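Local structure of taurocyamine kinase (Schistosoma mansoni, 4WOD) at residues A37-T40 against G44-A47; L46-N51 against G134-K139; A278-K283 against T336-G341; E367-L372 against E393-Y398; A410-N415 against I437-P442. The protein catalyses the reversible, magnesium-dependent transfer of a phosphate group from ATP to taurocyamine, giving N-phosphotaurocyamine and ADP. The protein carries 4 engineered substitutions. All blocks are in the same frame, centred on the assembly; numbering follows the deposited sequence.

Contact 1 (A37-T40 against G44-A47)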
# COMPACT_ATOMS: atom_id res chain seq x y z
N ALA A 37 -16.80 -35.64 -7.13
CA ALA A 37 -17.21 -36.89 -6.51
C ALA A 37 -16.12 -37.47 -5.63
O ALA A 37 -16.32 -38.51 -5.00
CB ALA A 37 -17.63 -37.93 -7.58
N THR A 38 -14.98 -36.80 -5.56
CA THR A 38 -13.85 -37.33 -4.79
C THR A 38 -13.99 -37.10 -3.27
O THR A 38 -14.40 -36.02 -2.83
CB THR A 38 -12.54 -36.72 -5.29
OG1 THR A 38 -12.47 -36.91 -6.71
CG2 THR A 38 -11.33 -37.38 -4.63
N LYS A 39 -13.67 -38.14 -2.50
CA LYS A 39 -13.65 -38.06 -1.03
C LYS A 39 -12.24 -38.28 -0.48
O LYS A 39 -11.48 -39.11 -0.98
CB LYS A 39 -14.59 -39.11 -0.41
CG LYS A 39 -15.93 -39.31 -1.11
CD LYS A 39 -16.78 -38.09 -1.00
CE LYS A 39 -18.25 -38.41 -1.28
NZ LYS A 39 -18.49 -38.94 -2.66
N THR A 40 -11.89 -37.55 0.59
CA THR A 40 -10.62 -37.82 1.27
C THR A 40 -10.67 -39.17 1.97
O THR A 40 -11.71 -39.83 2.00
CB THR A 40 -10.29 -36.74 2.32
OG1 THR A 40 -11.17 -36.90 3.43
CG2 THR A 40 -10.44 -35.34 1.72
N GLY A 44 -14.10 -36.56 3.60
CA GLY A 44 -14.42 -35.17 3.33
C GLY A 44 -14.43 -34.84 1.84
O GLY A 44 -13.81 -35.54 1.04
N THR A 45 -15.14 -33.77 1.48
CA THR A 45 -15.24 -33.31 0.09
C THR A 45 -14.72 -31.89 -0.09
O THR A 45 -14.64 -31.13 0.88
CB THR A 45 -16.70 -33.32 -0.39
OG1 THR A 45 -17.45 -32.38 0.39
CG2 THR A 45 -17.28 -34.67 -0.20
N LEU A 46 -14.38 -31.54 -1.33
CA LEU A 46 -13.94 -30.19 -1.66
C LEU A 46 -15.04 -29.15 -1.41
O LEU A 46 -14.75 -28.02 -1.01
CB LEU A 46 -13.47 -30.12 -3.12
CG LEU A 46 -12.87 -28.84 -3.72
CD1 LEU A 46 -11.67 -28.26 -2.91
CD2 LEU A 46 -12.46 -29.10 -5.16
N ALA A 47 -16.29 -29.53 -1.65
CA ALA A 47 -17.43 -28.67 -1.27
C ALA A 47 -17.33 -28.26 0.21
O ALA A 47 -17.54 -27.09 0.55
CB ALA A 47 -18.77 -29.38 -1.53
O HOH W 1 -15.17 -33.52 -3.33
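Thr-40 and Gly-44 grip each other twice, and these two hydrogen bonds pin the loop that follows helix 29-35 to the start of helix 46-55. The backbone N of Thr-40 gives its hydrogen to Gly-44 O at 2.8 Å, a nearly straight bond (163°) lying in the carbonyl plane. In return Gly-44 N donates to Thr-40 OG1 at 3.0 Å, somewhat more bent. With chi1 at 71°, OG1 sits between the backbone N and the carbonyl carbon of its own residue, where it can receive this N-H; it also accepts from Leu-42 N and pairs with OD2 of Asp-66, so three bonds meet at one buried hydroxyl.

Just beyond lies a helix start with a capping box: Thr-45, the N-cap residue, covers a backbone N of the first turn with its side chain, while Gln-48 OE1 reaches back to Thr-45 N. This is part of the small helical N-terminal domain of the phosphagen kinases.

A water bridges the two segments a little further along, donating to Thr-38 O at 2.7 Å and accepting from Leu-46 N at 2.9 Å. Apolar contact is slight. Lys-39 and Thr-45 run side by side, CD of the lysine 3.5 Å from CG2 of the threonine, and the exposed lysine then bends away to bond through NZ to Ala-37 O (3.2 Å), from above the carbonyl plane. Lys-39 CA also offers a C-H to Gly-44 O at 3.3 Å.

Contact 2 (L46-N51 against G134-K139)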
# COMPACT_ATOMS: atom_id res chain seq x y z
N LEU A 46 -14.38 -31.54 -1.33
CA LEU A 46 -13.94 -30.19 -1.66
C LEU A 46 -15.04 -29.15 -1.41
O LEU A 46 -14.75 -28.02 -1.01
CB LEU A 46 -13.47 -30.12 -3.12
CG LEU A 46 -12.87 -28.84 -3.72
CD1 LEU A 46 -11.67 -28.26 -2.91
CD2 LEU A 46 -12.46 -29.10 -5.16
N ALA A 47 -16.29 -29.53 -1.65
CA ALA A 47 -17.43 -28.67 -1.27
C ALA A 47 -17.33 -28.26 0.21
O ALA A 47 -17.54 -27.09 0.55
CB ALA A 47 -18.77 -29.38 -1.53
N GLN A 48 -17.00 -29.21 1.08
CA GLN A 48 -16.87 -28.87 2.49
C GLN A 48 -15.75 -27.88 2.73
O GLN A 48 -15.87 -27.00 3.60
CB GLN A 48 -16.65 -30.13 3.34
CG GLN A 48 -17.88 -30.99 3.47
CD GLN A 48 -17.56 -32.28 4.17
OE1 GLN A 48 -16.47 -32.83 4.02
NE2 GLN A 48 -18.50 -32.76 4.97
N CYS A 49 -14.66 -28.02 1.96
CA CYS A 49 -13.53 -27.08 2.05
C CYS A 49 -13.86 -25.64 1.64
O CYS A 49 -13.38 -24.70 2.26
CB CYS A 49 -12.35 -27.54 1.19
SG CYS A 49 -11.63 -29.15 1.58
N VAL A 50 -14.66 -25.48 0.59
CA VAL A 50 -14.91 -24.16 -0.00
C VAL A 50 -16.24 -23.53 0.41
O VAL A 50 -16.54 -22.39 0.06
CB VAL A 50 -14.88 -24.22 -1.56
CG1 VAL A 50 -13.50 -24.63 -2.06
CG2 VAL A 50 -15.96 -25.17 -2.09
N ASN A 51 -17.03 -24.29 1.16
CA ASN A 51 -18.35 -23.87 1.59
C ASN A 51 -18.36 -22.48 2.21
O ASN A 51 -19.18 -21.64 1.86
CB ASN A 51 -18.91 -24.88 2.58
CG ASN A 51 -20.37 -24.64 2.87
OD1 ASN A 51 -21.23 -24.84 2.02
ND2 ASN A 51 -20.66 -24.19 4.08
N GLY A 134 -13.40 -29.93 11.67
CA GLY A 134 -14.82 -29.63 11.81
C GLY A 134 -15.81 -30.43 10.97
O GLY A 134 -16.72 -31.07 11.54
N PRO A 135 -15.65 -30.41 9.64
CA PRO A 135 -16.59 -31.07 8.72
C PRO A 135 -16.59 -32.60 8.75
O PRO A 135 -17.54 -33.20 8.27
CB PRO A 135 -16.13 -30.58 7.33
CG PRO A 135 -15.44 -29.28 7.61
CD PRO A 135 -14.72 -29.54 8.90
N THR A 136 -15.54 -33.21 9.29
CA THR A 136 -15.43 -34.66 9.19
C THR A 136 -15.38 -35.36 10.55
O THR A 136 -15.43 -36.59 10.61
CB THR A 136 -14.16 -35.09 8.36
OG1 THR A 136 -13.02 -34.34 8.79
CG2 THR A 136 -14.39 -34.88 6.86
N LEU A 137 -15.26 -34.61 11.64
CA LEU A 137 -15.32 -35.20 12.97
C LEU A 137 -16.73 -35.67 13.28
O LEU A 137 -17.71 -35.14 12.77
CB LEU A 137 -14.86 -34.19 14.04
CG LEU A 137 -13.37 -33.85 13.92
CD1 LEU A 137 -13.04 -32.49 14.54
CD2 LEU A 137 -12.57 -35.00 14.57
N THR A 138 -16.83 -36.70 14.10
CA THR A 138 -18.12 -37.02 14.72
C THR A 138 -18.14 -36.39 16.10
O THR A 138 -17.10 -35.90 16.59
CB THR A 138 -18.35 -38.52 14.84
OG1 THR A 138 -17.36 -39.06 15.71
CG2 THR A 138 -18.24 -39.20 13.47
N LYS A 139 -19.31 -36.38 16.75
CA LYS A 139 -19.35 -35.86 18.11
C LYS A 139 -18.41 -36.66 18.99
O LYS A 139 -17.66 -36.09 19.80
CB LYS A 139 -20.78 -35.89 18.68
CG LYS A 139 -20.87 -35.39 20.11
CD LYS A 139 -22.30 -34.98 20.45
CE LYS A 139 -22.48 -34.80 21.94
NZ LYS A 139 -23.81 -34.19 22.22
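Gln-48 turns the flat of its amide to the CB corner of the Pro-135 ring. CB of the proline sits almost directly above Gln-48 CD at 3.9 Å, and it is about equally far from both ends of the amide, 4.0 Å from Gln-48 OE1 and 4.0 Å from Gln-48 NE2. The carbon therefore meets a face and not an edge. The two side chains slide past one another in opposite directions, and CB of Gln-48 also lies 4.0 Å from CB of Pro-135. Extended beyond CG (chi2 174°), the glutamine chain runs back toward the start of the helix, so that one face of the amide comes under the proline.

The contact joins two domains of the phosphagen kinase fold: helix 46-55 belongs to the helical N-terminal domain, while the loop at 134-139 lies between strand 117-126 and helix 139-154 of the catalytic domain. The Pro-135 side chain is about 11 Å from that of Cys-268, the predicted active-site residue.

The rotation of the amide is fixed from both ends, by the cap bond of OE1 to Thr-45 N and by a bond from NE2 to the carbonyl of Met-1. Thr-136 approaches from beside the proline, with its methyl CG2 4.1 Å from Gln-48 OE1. The hydroxyl of Thr-136 is bonded to the carbonyl of Cys-65.

Contact 3 (A278-K283 against T336-G341)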
# COMPACT_ATOMS: atom_id res chain seq x y z
N ALA A 278 4.85 -15.15 15.79
CA ALA A 278 5.50 -14.43 16.87
C ALA A 278 5.11 -12.99 16.72
O ALA A 278 5.20 -12.45 15.62
CB ALA A 278 7.00 -14.58 16.80
N SER A 279 4.72 -12.34 17.80
CA SER A 279 4.29 -10.95 17.67
C SER A 279 4.46 -10.12 18.93
O SER A 279 4.61 -10.65 20.03
CB SER A 279 2.82 -10.94 17.25
OG SER A 279 2.03 -11.25 18.36
N VAL A 280 4.43 -8.80 18.76
CA VAL A 280 4.30 -7.86 19.87
C VAL A 280 3.12 -6.93 19.64
O VAL A 280 2.75 -6.67 18.49
CB VAL A 280 5.57 -6.98 20.05
CG1 VAL A 280 6.72 -7.82 20.49
CG2 VAL A 280 5.90 -6.19 18.73
N HIS A 281 2.53 -6.46 20.73
CA HIS A 281 1.67 -5.28 20.70
C HIS A 281 2.54 -4.07 20.98
O HIS A 281 3.09 -3.94 22.08
CB HIS A 281 0.53 -5.36 21.71
CG HIS A 281 -0.66 -6.11 21.23
ND1 HIS A 281 -0.57 -7.33 20.61
CD2 HIS A 281 -1.98 -5.79 21.25
CE1 HIS A 281 -1.79 -7.75 20.28
NE2 HIS A 281 -2.66 -6.83 20.66
N ALA A 282 2.69 -3.18 20.00
CA ALA A 282 3.63 -2.07 20.18
C ALA A 282 2.96 -0.74 19.90
O ALA A 282 2.09 -0.65 19.04
CB ALA A 282 4.83 -2.25 19.27
N LYS A 283 3.40 0.30 20.61
CA LYS A 283 2.99 1.68 20.36
C LYS A 283 3.87 2.34 19.30
O LYS A 283 4.97 2.81 19.60
CB LYS A 283 3.03 2.52 21.64
CG LYS A 283 2.12 2.05 22.75
CD LYS A 283 2.72 2.40 24.11
CE LYS A 283 2.66 1.24 25.10
NZ LYS A 283 3.70 1.35 26.18
N THR A 336 13.32 -15.29 14.26
CA THR A 336 14.41 -14.36 13.94
C THR A 336 13.91 -13.25 12.99
O THR A 336 14.14 -12.06 13.21
CB THR A 336 15.61 -15.08 13.31
OG1 THR A 336 16.13 -16.04 14.24
CG2 THR A 336 16.70 -14.09 12.93
N GLU A 337 13.19 -13.65 11.95
CA GLU A 337 12.55 -12.66 11.07
C GLU A 337 11.71 -11.66 11.88
O GLU A 337 11.83 -10.43 11.69
CB GLU A 337 11.67 -13.35 10.03
CG GLU A 337 10.97 -12.36 9.09
CD GLU A 337 9.93 -13.03 8.20
OE1 GLU A 337 8.90 -13.50 8.72
OE2 GLU A 337 10.16 -13.09 6.97
N MET A 338 10.90 -12.17 12.79
CA MET A 338 10.10 -11.33 13.66
C MET A 338 10.97 -10.37 14.46
O MET A 338 10.75 -9.16 14.48
CB MET A 338 9.26 -12.18 14.62
CG MET A 338 8.39 -11.37 15.57
SD MET A 338 9.19 -11.06 17.17
CE MET A 338 7.87 -10.32 18.10
N HIS A 339 11.97 -10.93 15.13
CA HIS A 339 12.74 -10.11 16.06
C HIS A 339 13.52 -9.02 15.34
O HIS A 339 13.54 -7.87 15.79
CB HIS A 339 13.70 -10.96 16.88
CG HIS A 339 14.42 -10.17 17.92
ND1 HIS A 339 15.65 -9.60 17.70
CD2 HIS A 339 14.06 -9.82 19.18
CE1 HIS A 339 16.04 -8.95 18.79
NE2 HIS A 339 15.09 -9.07 19.70
N SER A 340 14.15 -9.40 14.23
CA SER A 340 14.94 -8.49 13.42
C SER A 340 14.09 -7.37 12.86
O SER A 340 14.43 -6.20 12.98
CB SER A 340 15.63 -9.23 12.28
OG SER A 340 16.66 -10.05 12.78
N GLY A 341 12.98 -7.75 12.23
CA GLY A 341 12.08 -6.78 11.64
C GLY A 341 11.44 -5.86 12.67
O GLY A 341 11.40 -4.63 12.47
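The turn of helix that presses Met-338 against Ala-278 is closed by the shortest polar bond within these segments, 2.8 Å from Ser-340 N to Thr-336 O. Across the contact there is no hydrogen bond, and Met-338 does all the work on the helix side. Its CG points away from the backbone N (chi1 180°), toward the strand, and lies 3.7 Å from Ala-278 CB. The same CG is 3.4 Å from Ala-278 O, so the alanine is met by its methyl and its carbonyl together. A bend at chi2 (-94°) then turns the thioether along the strand, and the terminal methyl comes to rest one residue further on, with Met-338 CE 3.5 Å from Ser-279 C.

This is a helix lying on the sheet of the catalytic domain. Strand 277-283 runs between strands 117-126 and 318-323 of the antiparallel sheet, and the long helix 331-355 covers it, the short axes 8.3 Å apart at closest and 30° from parallel. Ala-278, Ser-279, Val-280 and His-281 belong to a predicted ATP-binding site, so the helix packs behind a strand that probably lines the nucleotide pocket.

Val-280 finishes the apolar patch by setting CG1 3.6 Å from Met-338 CE, its branch lying across the methionine chain. Ser-279, whose CB points away from the helix, bonds weakly to Asp-320 through its hydroxyl. On the helix side Leu-236, from helix 236-251, also touches Met-338.

Contact 4 (E367-L372 against E393-Y398)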
# COMPACT_ATOMS: atom_id res chain seq x y z
N GLU A 367 11.28 10.42 8.20
CA GLU A 367 12.46 9.73 8.73
C GLU A 367 13.67 10.68 8.71
O GLU A 367 13.71 11.64 7.91
CB GLU A 367 12.76 8.48 7.91
CG GLU A 367 11.62 7.43 7.87
CD GLU A 367 10.67 7.59 6.67
OE1 GLU A 367 10.38 8.73 6.25
OE2 GLU A 367 10.21 6.55 6.14
N PRO A 368 14.66 10.44 9.59
CA PRO A 368 15.90 11.22 9.52
C PRO A 368 16.50 11.25 8.11
O PRO A 368 16.48 10.24 7.40
CB PRO A 368 16.83 10.48 10.49
CG PRO A 368 15.89 9.95 11.54
CD PRO A 368 14.66 9.50 10.73
N LEU A 369 17.00 12.42 7.71
CA LEU A 369 17.65 12.59 6.42
C LEU A 369 18.70 11.51 6.13
O LEU A 369 18.74 10.96 5.03
CB LEU A 369 18.29 13.97 6.34
CG LEU A 369 19.09 14.27 5.08
CD1 LEU A 369 18.23 14.04 3.80
CD2 LEU A 369 19.62 15.69 5.15
N THR A 370 19.55 11.20 7.11
CA THR A 370 20.61 10.21 6.85
C THR A 370 20.06 8.80 6.66
O THR A 370 20.70 7.98 5.98
CB THR A 370 21.65 10.18 7.97
OG1 THR A 370 20.99 9.94 9.22
CG2 THR A 370 22.39 11.51 8.03
N TYR A 371 18.90 8.51 7.24
CA TYR A 371 18.24 7.22 7.03
C TYR A 371 17.72 7.12 5.59
O TYR A 371 17.92 6.11 4.91
CB TYR A 371 17.08 7.02 8.01
CG TYR A 371 16.29 5.74 7.79
CD1 TYR A 371 16.73 4.53 8.33
CD2 TYR A 371 15.09 5.74 7.08
CE1 TYR A 371 16.01 3.35 8.14
CE2 TYR A 371 14.36 4.57 6.89
CZ TYR A 371 14.83 3.37 7.42
OH TYR A 371 14.11 2.19 7.25
N LEU A 372 17.05 8.18 5.15
CA LEU A 372 16.53 8.21 3.78
C LEU A 372 17.65 8.24 2.76
O LEU A 372 17.51 7.70 1.67
CB LEU A 372 15.61 9.43 3.58
CG LEU A 372 14.31 9.33 4.37
CD1 LEU A 372 13.46 10.63 4.22
CD2 LEU A 372 13.51 8.11 3.97
N GLU A 393 28.38 17.08 2.00
CA GLU A 393 28.42 18.45 2.50
C GLU A 393 26.99 19.07 2.53
O GLU A 393 26.68 19.89 3.39
CB GLU A 393 29.36 19.31 1.65
CG GLU A 393 30.76 18.68 1.30
CD GLU A 393 30.74 17.43 0.37
OE1 GLU A 393 30.00 17.43 -0.64
OE2 GLU A 393 31.48 16.45 0.63
N ILE A 394 26.14 18.63 1.61
CA ILE A 394 24.75 19.06 1.59
C ILE A 394 24.00 18.41 2.75
O ILE A 394 23.26 19.08 3.47
CB ILE A 394 24.09 18.70 0.25
CG1 ILE A 394 24.46 19.72 -0.84
CG2 ILE A 394 22.56 18.56 0.41
CD1 ILE A 394 23.97 21.11 -0.58
N ILE A 395 24.20 17.12 2.96
CA ILE A 395 23.61 16.44 4.11
C ILE A 395 24.02 17.12 5.42
O ILE A 395 23.19 17.40 6.27
CB ILE A 395 23.99 14.94 4.14
CG1 ILE A 395 23.31 14.20 2.97
CG2 ILE A 395 23.58 14.31 5.47
CD1 ILE A 395 23.76 12.74 2.81
N LYS A 396 25.31 17.40 5.56
CA LYS A 396 25.84 18.03 6.76
C LYS A 396 25.24 19.42 6.99
O LYS A 396 24.89 19.78 8.11
CB LYS A 396 27.36 18.13 6.68
CG LYS A 396 27.99 19.10 7.68
CD LYS A 396 29.51 19.15 7.49
CE LYS A 396 30.14 20.18 8.40
NZ LYS A 396 29.57 20.11 9.77
N LYS A 397 25.13 20.19 5.92
CA LYS A 397 24.60 21.55 6.00
C LYS A 397 23.12 21.58 6.40
O LYS A 397 22.72 22.40 7.21
CB LYS A 397 24.78 22.26 4.66
CG LYS A 397 24.43 23.73 4.64
CD LYS A 397 24.67 24.29 3.24
CE LYS A 397 23.98 25.62 3.04
NZ LYS A 397 24.67 26.75 3.71
N TYR A 398 22.32 20.68 5.82
CA TYR A 398 20.85 20.79 5.87
C TYR A 398 20.15 19.80 6.80
O TYR A 398 18.94 19.92 7.04
CB TYR A 398 20.28 20.62 4.46
CG TYR A 398 20.47 21.84 3.58
CD1 TYR A 398 20.34 23.12 4.10
CD2 TYR A 398 20.77 21.70 2.23
CE1 TYR A 398 20.50 24.24 3.31
CE2 TYR A 398 20.93 22.81 1.42
CZ TYR A 398 20.80 24.08 1.97
OH TYR A 398 20.97 25.20 1.17
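The backbones of helix 369-376 and helix 392-398 come nearest at Thr-370 and Ile-395, whose CA atoms are 7.4 Å apart, and at that separation the side chains do the touching. Two residues at the beginning of the first helix, just past Pro-368 at its N-cap position, both touch Ile-395. Leu-369 sends one branch over it: CD2 lies 4.1 Å from Ile-395 O and 4.2 Å from Ile-395 CG2. Its CG is turned away from the backbone N (chi1 176°), which carries the isobutyl group out toward the second helix. At the more exposed border the methyl of Thr-370 meets the branch methyl of the isoleucine, CG2 to CG2 at 4.0 Å, with the side chains crossing at a slant. At the end of the second helix the backbone of Tyr-398 borders Leu-369, CD2 being 4.5 Å from Tyr-398 C, while the phenol leads away to meet Phe-436 edge-to-face.

Both helices belong to the second N-terminal domain of this duplicated kinase. Leu-369 also reaches Leu-409 and Ile-413 of helix 409-418, so the buried side of the contact runs on into the core of that domain.

No hydrogen bond crosses between the segments. With methyl meeting methyl and no charge involved, the helices are joined here by dispersion and burial of apolar surface, with no directed bond between the segments to set their rotation.

Contact 5 (A410-N415 against I437-P442)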
# COMPACT_ATOMS: atom_id res chain seq x y z
N ALA A 410 14.72 16.03 4.04
CA ALA A 410 14.32 14.64 4.16
C ALA A 410 12.96 14.44 3.52
O ALA A 410 12.75 13.48 2.77
CB ALA A 410 14.31 14.22 5.59
N HIS A 411 12.04 15.37 3.79
CA HIS A 411 10.72 15.34 3.16
C HIS A 411 10.82 15.21 1.64
O HIS A 411 10.08 14.44 1.02
CB HIS A 411 9.92 16.61 3.49
CG HIS A 411 9.20 16.54 4.79
ND1 HIS A 411 9.48 17.39 5.85
CD2 HIS A 411 8.20 15.73 5.22
CE1 HIS A 411 8.68 17.11 6.86
NE2 HIS A 411 7.90 16.10 6.50
N MET A 412 11.74 15.97 1.04
CA MET A 412 11.70 16.12 -0.40
C MET A 412 12.44 14.99 -1.14
O MET A 412 12.14 14.71 -2.29
CB MET A 412 12.22 17.51 -0.82
CG MET A 412 13.73 17.70 -0.87
SD MET A 412 14.16 19.36 -1.55
CE MET A 412 12.98 20.34 -0.65
N ILE A 413 13.35 14.29 -0.47
CA ILE A 413 13.98 13.13 -1.13
C ILE A 413 13.25 11.81 -0.84
O ILE A 413 13.57 10.78 -1.45
CB ILE A 413 15.47 12.97 -0.71
CG1 ILE A 413 15.57 12.53 0.75
CG2 ILE A 413 16.28 14.25 -1.01
CD1 ILE A 413 16.90 11.86 1.09
N ARG A 414 12.25 11.83 0.04
CA ARG A 414 11.57 10.61 0.47
C ARG A 414 10.99 9.80 -0.70
O ARG A 414 11.13 8.56 -0.73
CB ARG A 414 10.45 10.93 1.46
CG ARG A 414 9.97 9.70 2.22
CD ARG A 414 8.84 9.99 3.22
NE ARG A 414 8.61 8.83 4.09
CZ ARG A 414 7.82 7.80 3.77
NH1 ARG A 414 7.17 7.78 2.61
NH2 ARG A 414 7.69 6.78 4.61
N ASN A 415 10.37 10.48 -1.67
CA ASN A 415 9.79 9.73 -2.79
C ASN A 415 10.88 8.94 -3.53
O ASN A 415 10.67 7.80 -3.95
CB ASN A 415 9.04 10.63 -3.78
CG ASN A 415 9.95 11.63 -4.47
OD1 ASN A 415 10.58 12.45 -3.83
ND2 ASN A 415 10.06 11.52 -5.78
N ILE A 437 18.46 26.06 -1.24
CA ILE A 437 18.94 26.47 -2.56
C ILE A 437 20.21 25.69 -2.99
O ILE A 437 20.38 25.39 -4.16
CB ILE A 437 19.20 28.01 -2.60
CG1 ILE A 437 19.55 28.47 -4.02
CG2 ILE A 437 20.30 28.42 -1.62
CD1 ILE A 437 19.33 30.00 -4.22
N ASP A 438 21.06 25.35 -2.02
CA ASP A 438 22.32 24.67 -2.31
C ASP A 438 22.07 23.27 -2.85
O ASP A 438 22.91 22.71 -3.55
CB ASP A 438 23.19 24.56 -1.06
CG ASP A 438 23.89 25.87 -0.72
OD1 ASP A 438 23.61 26.89 -1.36
OD2 ASP A 438 24.74 25.86 0.18
N TYR A 439 20.93 22.70 -2.50
CA TYR A 439 20.56 21.40 -3.06
C TYR A 439 19.76 21.59 -4.34
O TYR A 439 20.06 20.98 -5.36
CB TYR A 439 19.77 20.59 -2.05
CG TYR A 439 19.17 19.30 -2.57
CD1 TYR A 439 19.98 18.21 -2.85
CD2 TYR A 439 17.79 19.17 -2.72
CE1 TYR A 439 19.43 17.02 -3.29
CE2 TYR A 439 17.24 17.98 -3.16
CZ TYR A 439 18.07 16.91 -3.45
OH TYR A 439 17.53 15.71 -3.89
N LEU A 440 18.75 22.45 -4.29
CA LEU A 440 17.79 22.52 -5.39
C LEU A 440 18.32 23.28 -6.62
O LEU A 440 17.96 22.94 -7.75
CB LEU A 440 16.47 23.14 -4.91
CG LEU A 440 15.59 22.27 -3.99
CD1 LEU A 440 14.50 23.09 -3.31
CD2 LEU A 440 14.96 21.11 -4.76
N ASP A 441 19.16 24.29 -6.43
CA ASP A 441 19.55 25.12 -7.56
C ASP A 441 20.45 24.39 -8.56
O ASP A 441 20.21 24.47 -9.76
CB ASP A 441 20.23 26.41 -7.10
CG ASP A 441 20.44 27.38 -8.24
OD1 ASP A 441 19.44 27.97 -8.70
OD2 ASP A 441 21.59 27.55 -8.68
N PRO A 442 21.50 23.68 -8.09
CA PRO A 442 22.26 22.94 -9.10
C PRO A 442 21.42 21.85 -9.78
O PRO A 442 21.55 21.63 -10.99
CB PRO A 442 23.43 22.33 -8.29
CG PRO A 442 22.98 22.34 -6.88
CD PRO A 442 22.11 23.57 -6.75
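Met-412 puts its sulfur into the angle between Tyr-439 and Leu-440, and this is where the two helices fit closely. SD lies 3.7 Å from CE2 of the tyrosine and 3.7 Å from CD2 of Leu-440. Toward the ring it comes in at the edge, 74° off the normal and 4.9 Å from the Tyr-439 centroid, a Met-aromatic contact. Methionine and leucine reach toward one another tip to tip, and a turn at chi3 (44°) brings Met-412 CE to 4.1 Å from Leu-440 CD1. Ile-413 fills in beside them, its CG2 3.5 Å from the hydroxyl oxygen of Tyr-439. That hydroxyl is bonded to the carbonyl of Thr-386, which helps to hold the ring where sulfur and isoleucine meet it.

The helices are 409-418 and 437-448 of the second N-terminal domain, an all-helical unit in the phosphagen kinase fold. Leu-440 carries the contact toward the catalytic site, its side chain about 9 Å from that of Cys-631, the predicted active-site residue.

Away from this cluster the packing opens out. The short axes come no nearer than 12.5 Å and run at 39° to each other, so it takes long side chains to make the contact. On the second helix Ile-437, Asp-438, Asp-441 and Pro-442 are partly exposed and take no part. Asp-441 bonds instead to the hydroxyl of Tyr-625, and at Pro-442 the helix is kinked, the proline N having no bond to the turn before.

In the fold
From the N terminus, contact 1 closes a short loop leading into helix 46-55. Contact 2 starts on that same helix, shares Leu-46 and Ala-47 with contact 1, and closes a much longer loop that ties the first N-terminal domain to its catalytic domain; Gly-44 packs on Thr-136 between them. Contact 3 lies wholly within that catalytic domain. Its helix 331-355 is followed by helix 369-376, where contact 4 begins in the second repeat. Contacts 4 and 5 come in series, neither enclosing the other, yet are joined by the salt bridge from Glu-367 to Arg-414. They lie about 60 Å, centre to centre, from contacts 1 and 2.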